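Local structure of replicative DNA helicase (Mycobacterium smegmatis, 6OWN) at residues 45-55 against 103-114. The protein carries an intein, the self-splicing HINT-fold domain modelled here, which excises itself from the DNA-unwinding helicase in a reaction that zinc reversibly inhibits. Residues are numbered along the deposited sequence; the frame is centred on the assembly and turned at random.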
loop_
_atom_site.group_PDB
_atom_site.type_symbol
_atom_site.label_atom_id
_atom_site.label_comp_id
_atom_site.label_asym_id
_atom_site.label_seq_id
_atom_site.Cartn_x
_atom_site.Cartn_y
_atom_site.Cartn_z
ATOM N N GLY A 45 -12.867 4.226 -11.775
ATOM C CA GLY A 45 -12.901 5.652 -12.030
ATOM C C GLY A 45 -12.206 6.537 -11.020
ATOM O O GLY A 45 -12.282 7.763 -11.146
ATOM N N ARG A 46 -11.535 5.972 -10.022
ATOM C CA ARG A 46 -10.828 6.806 -9.063
ATOM C C ARG A 46 -9.567 7.403 -9.697
ATOM O O ARG A 46 -8.970 6.800 -10.592
ATOM C CB ARG A 46 -10.461 5.992 -7.823
ATOM C CG ARG A 46 -11.645 5.228 -7.229
ATOM C CD ARG A 46 -12.375 6.070 -6.201
ATOM N NE ARG A 46 -11.810 5.871 -4.869
ATOM C CZ ARG A 46 -12.053 6.655 -3.824
ATOM N NH1 ARG A 46 -12.854 7.706 -3.951
ATOM N NH2 ARG A 46 -11.487 6.391 -2.652
ATOM N N PRO A 47 -9.145 8.591 -9.259
ATOM C CA PRO A 47 -7.908 9.174 -9.801
ATOM C C PRO A 47 -6.699 8.399 -9.295
ATOM O O PRO A 47 -6.522 8.222 -8.089
ATOM C CB PRO A 47 -7.917 10.614 -9.265
ATOM C CG PRO A 47 -9.114 10.728 -8.359
ATOM C CD PRO A 47 -9.659 9.363 -8.118
ATOM N N CYS A 48 -5.864 7.936 -10.218
ATOM C CA CYS A 48 -4.785 7.039 -9.850
ATOM C C CYS A 48 -3.432 7.717 -10.010
ATOM O O CYS A 48 -3.278 8.713 -10.723
ATOM C CB CYS A 48 -4.846 5.738 -10.658
ATOM S SG CYS A 48 -6.249 4.667 -10.124
ATOM N N TYR A 49 -2.456 7.148 -9.308
ATOM C CA TYR A 49 -1.090 7.641 -9.241
ATOM C C TYR A 49 -0.138 6.451 -9.288
ATOM O O TYR A 49 -0.478 5.359 -8.834
ATOM C CB TYR A 49 -0.809 8.424 -7.942
ATOM C CG TYR A 49 -1.522 9.745 -7.812
ATOM C CD1 TYR A 49 -2.879 9.801 -7.521
ATOM C CD2 TYR A 49 -0.830 10.941 -7.951
ATOM C CE1 TYR A 49 -3.535 11.020 -7.413
ATOM C CE2 TYR A 49 -1.475 12.162 -7.833
ATOM C CZ TYR A 49 -2.819 12.197 -7.567
ATOM O OH TYR A 49 -3.456 13.413 -7.444
ATOM N N VAL A 50 1.052 6.681 -9.838
ATOM C CA VAL A 50 2.200 5.806 -9.642
ATOM C C VAL A 50 3.096 6.440 -8.587
ATOM O O VAL A 50 3.428 7.631 -8.669
ATOM C CB VAL A 50 2.981 5.573 -10.948
ATOM C CG1 VAL A 50 3.954 4.407 -10.756
ATOM C CG2 VAL A 50 2.047 5.291 -12.098
ATOM N N VAL A 51 3.469 5.658 -7.585
ATOM C CA VAL A 51 4.445 6.067 -6.586
ATOM C C VAL A 51 5.693 5.238 -6.836
ATOM O O VAL A 51 5.640 4.004 -6.793
ATOM C CB VAL A 51 3.914 5.870 -5.156
ATOM C CG1 VAL A 51 4.891 6.411 -4.128
ATOM C CG2 VAL A 51 2.544 6.541 -4.994
ATOM N N GLU A 52 6.804 5.902 -7.133
ATOM C CA GLU A 52 8.073 5.226 -7.367
ATOM C C GLU A 52 8.963 5.339 -6.136
ATOM O O GLU A 52 9.013 6.392 -5.495
ATOM C CB GLU A 52 8.775 5.805 -8.598
ATOM C CG GLU A 52 8.061 5.447 -9.893
ATOM C CD GLU A 52 8.590 6.214 -11.092
ATOM O OE1 GLU A 52 9.479 7.077 -10.907
ATOM O OE2 GLU A 52 8.106 5.957 -12.215
ATOM N N PHE A 53 9.648 4.243 -5.797
ATOM C CA PHE A 53 10.442 4.159 -4.577
ATOM C C PHE A 53 11.914 3.905 -4.885
ATOM O O PHE A 53 12.283 3.375 -5.941
ATOM C CB PHE A 53 9.938 3.049 -3.648
ATOM C CG PHE A 53 8.505 3.199 -3.242
ATOM C CD1 PHE A 53 8.150 4.023 -2.196
ATOM C CD2 PHE A 53 7.513 2.503 -3.904
ATOM C CE1 PHE A 53 6.829 4.165 -1.819
ATOM C CE2 PHE A 53 6.189 2.653 -3.540
ATOM C CZ PHE A 53 5.849 3.476 -2.490
ATOM N N SER A 54 12.749 4.274 -3.912
ATOM C CA SER A 54 14.197 4.174 -4.042
ATOM C C SER A 54 14.697 2.734 -4.067
ATOM O O SER A 54 15.835 2.501 -4.471
ATOM C CB SER A 54 14.870 4.930 -2.890
ATOM O OG SER A 54 14.414 4.429 -1.638
ATOM N N ASP A 55 13.900 1.765 -3.632
ATOM C CA ASP A 55 14.316 0.371 -3.751
ATOM C C ASP A 55 14.071 -0.191 -5.151
ATOM O O ASP A 55 14.180 -1.401 -5.348
ATOM C CB ASP A 55 13.589 -0.483 -2.707
ATOM C CG ASP A 55 12.074 -0.465 -2.898
ATOM O OD1 ASP A 55 11.607 0.228 -3.815
ATOM O OD2 ASP A 55 11.350 -1.136 -2.141
ATOM N N VAL A 103 12.633 3.097 3.078
ATOM C CA VAL A 103 12.570 3.347 1.645
ATOM C C VAL A 103 12.116 4.783 1.407
ATOM O O VAL A 103 11.294 5.330 2.158
ATOM C CB VAL A 103 11.627 2.326 0.980
ATOM C CG1 VAL A 103 11.155 2.810 -0.367
ATOM C CG2 VAL A 103 12.309 0.979 0.854
ATOM N N GLN A 104 12.669 5.415 0.373
ATOM C CA GLN A 104 12.349 6.792 0.025
ATOM C C GLN A 104 11.486 6.853 -1.234
ATOM O O GLN A 104 11.712 6.108 -2.190
ATOM C CB GLN A 104 13.633 7.596 -0.185
ATOM C CG GLN A 104 13.416 9.058 -0.531
ATOM C CD GLN A 104 14.727 9.813 -0.695
ATOM O OE1 GLN A 104 14.753 11.041 -0.714
ATOM N NE2 GLN A 104 15.821 9.076 -0.808
ATOM N N ILE A 105 10.510 7.755 -1.231
ATOM C CA ILE A 105 9.723 8.053 -2.422
ATOM C C ILE A 105 10.566 8.913 -3.356
ATOM O O ILE A 105 11.041 9.985 -2.973
ATOM C CB ILE A 105 8.412 8.760 -2.057
ATOM C CG1 ILE A 105 7.502 7.813 -1.266
ATOM C CG2 ILE A 105 7.718 9.307 -3.310
ATOM C CD1 ILE A 105 6.518 8.530 -0.402
ATOM N N THR A 106 10.756 8.449 -4.586
ATOM C CA THR A 106 11.547 9.215 -5.537
ATOM C C THR A 106 10.707 9.960 -6.569
ATOM O O THR A 106 11.194 10.940 -7.138
ATOM C CB THR A 106 12.552 8.299 -6.243
ATOM O OG1 THR A 106 11.854 7.223 -6.876
ATOM C CG2 THR A 106 13.521 7.716 -5.228
ATOM N N ALA A 107 9.465 9.546 -6.814
ATOM C CA ALA A 107 8.612 10.289 -7.732
ATOM C C ALA A 107 7.155 9.911 -7.491
ATOM O O ALA A 107 6.858 8.817 -7.004
ATOM C CB ALA A 107 8.991 10.035 -9.197
ATOM N N VAL A 108 6.260 10.841 -7.820
ATOM C CA VAL A 108 4.814 10.639 -7.768
ATOM C C VAL A 108 4.204 11.337 -8.971
ATOM O O VAL A 108 4.442 12.531 -9.181
ATOM C CB VAL A 108 4.170 11.203 -6.481
ATOM C CG1 VAL A 108 2.674 10.939 -6.494
ATOM C CG2 VAL A 108 4.802 10.625 -5.227
ATOM N N ARG A 109 3.394 10.617 -9.745
ATOM C CA ARG A 109 2.714 11.256 -10.861
ATOM C C ARG A 109 1.363 10.582 -11.075
ATOM O O ARG A 109 1.140 9.441 -10.659
ATOM C CB ARG A 109 3.558 11.210 -12.140
ATOM C CG ARG A 109 3.724 9.815 -12.686
ATOM C CD ARG A 109 4.406 9.743 -14.044
ATOM N NE ARG A 109 4.389 8.342 -14.460
ATOM C CZ ARG A 109 5.284 7.442 -14.069
ATOM N NH1 ARG A 109 6.296 7.804 -13.291
ATOM N NH2 ARG A 109 5.168 6.189 -14.466
ATOM N N ARG A 110 0.454 11.325 -11.705
ATOM C CA ARG A 110 -0.834 10.769 -12.100
ATOM C C ARG A 110 -0.666 9.748 -13.218
ATOM O O ARG A 110 0.264 9.817 -14.030
ATOM C CB ARG A 110 -1.777 11.870 -12.579
ATOM C CG ARG A 110 -2.197 12.875 -11.525
ATOM C CD ARG A 110 -3.323 13.766 -12.065
ATOM N NE ARG A 110 -3.706 14.764 -11.080
ATOM C CZ ARG A 110 -4.697 14.608 -10.215
ATOM N NH1 ARG A 110 -5.421 13.500 -10.221
ATOM N NH2 ARG A 110 -4.959 15.558 -9.337
ATOM N N ARG A 111 -1.600 8.804 -13.268
ATOM C CA ARG A 111 -1.666 7.835 -14.348
ATOM C C ARG A 111 -3.134 7.532 -14.608
ATOM O O ARG A 111 -3.980 7.790 -13.747
ATOM C CB ARG A 111 -0.873 6.562 -14.005
ATOM C CG ARG A 111 -1.541 5.581 -13.024
ATOM C CD ARG A 111 -1.273 4.137 -13.483
ATOM N NE ARG A 111 -2.286 3.710 -14.444
ATOM C CZ ARG A 111 -2.061 2.924 -15.489
ATOM N NH1 ARG A 111 -0.840 2.451 -15.729
ATOM N NH2 ARG A 111 -3.065 2.601 -16.290
ATOM N N PRO A 112 -3.471 7.020 -15.796
ATOM C CA PRO A 112 -4.882 6.743 -16.099
ATOM C C PRO A 112 -5.500 5.777 -15.097
ATOM O O PRO A 112 -4.861 4.821 -14.646
ATOM C CB PRO A 112 -4.827 6.136 -17.505
ATOM C CG PRO A 112 -3.598 6.718 -18.110
ATOM C CD PRO A 112 -2.612 6.834 -16.981
ATOM N N SER A 113 -6.767 6.039 -14.769
ATOM C CA SER A 113 -7.492 5.276 -13.758
ATOM C C SER A 113 -7.478 3.782 -14.063
ATOM O O SER A 113 -7.672 3.360 -15.203
ATOM C CB SER A 113 -8.939 5.766 -13.680
ATOM O OG SER A 113 -9.646 5.104 -12.647
ATOM N N VAL A 114 -7.223 2.985 -13.031
ATOM C CA VAL A 114 -7.387 1.534 -13.098
ATOM C C VAL A 114 -8.249 1.105 -11.923
ATOM O O VAL A 114 -8.462 1.879 -10.975
ATOM C CB VAL A 114 -6.026 0.799 -13.084
ATOM C CG1 VAL A 114 -5.192 1.179 -14.307
ATOM C CG2 VAL A 114 -5.280 1.083 -11.787
HETATM O O HOH W 1 -10.999 2.681 -13.246
HETATM O O HOH W 2 -10.527 3.313 -9.734
HETATM O O HOH W 3 -4.941 10.842 -11.536
HETATM O O HOH W 4 -6.292 8.914 -12.950
HETATM O O HOH W 5 11.638 7.767 -9.389
#
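Phe53 and Ile105 pack on the apolar face of an antiparallel strand pair in the all-beta HINT fold of the intein. Ile105 runs alongside the Phe53 ring, its CG1 3.8 Å from Phe53 CE1, while Val103 comes in roughly perpendicular, its CG1 3.5 Å from Phe53 CB. Val51 extends the apolar row, and Val135 and Ile59 also touch Phe53. A classic beta bulge interrupts the register here: Thr106 and Ala107 both face Glu52, whose O takes a 2.8 Å bond from Thr106 N and a weak one from Ala107 N. Buried Tyr49, near a bound zinc ion, receives an off-centre CH-pi contact from Arg110 CG, 4.3 Å from the ring centroid.

The other face is looser and more polar. Arg109 CG sits between backbone N and carbonyl carbon (chi1 68°), and the straight chain beyond carries NH1 to Glu52 OE2 in a 2.8 Å salt bridge, met from above the carboxylate plane. A water links Glu52 OE1 to Thr106 OG1. Where the strands part, another joins Cys48 N to Arg111 O; at the loop end, a third joins Gly45 N to Ser113 OG. There Val114 N points almost straight at Cys48 SG, a 3.5 Å hydrogen bond with a 173° N-H...S angle.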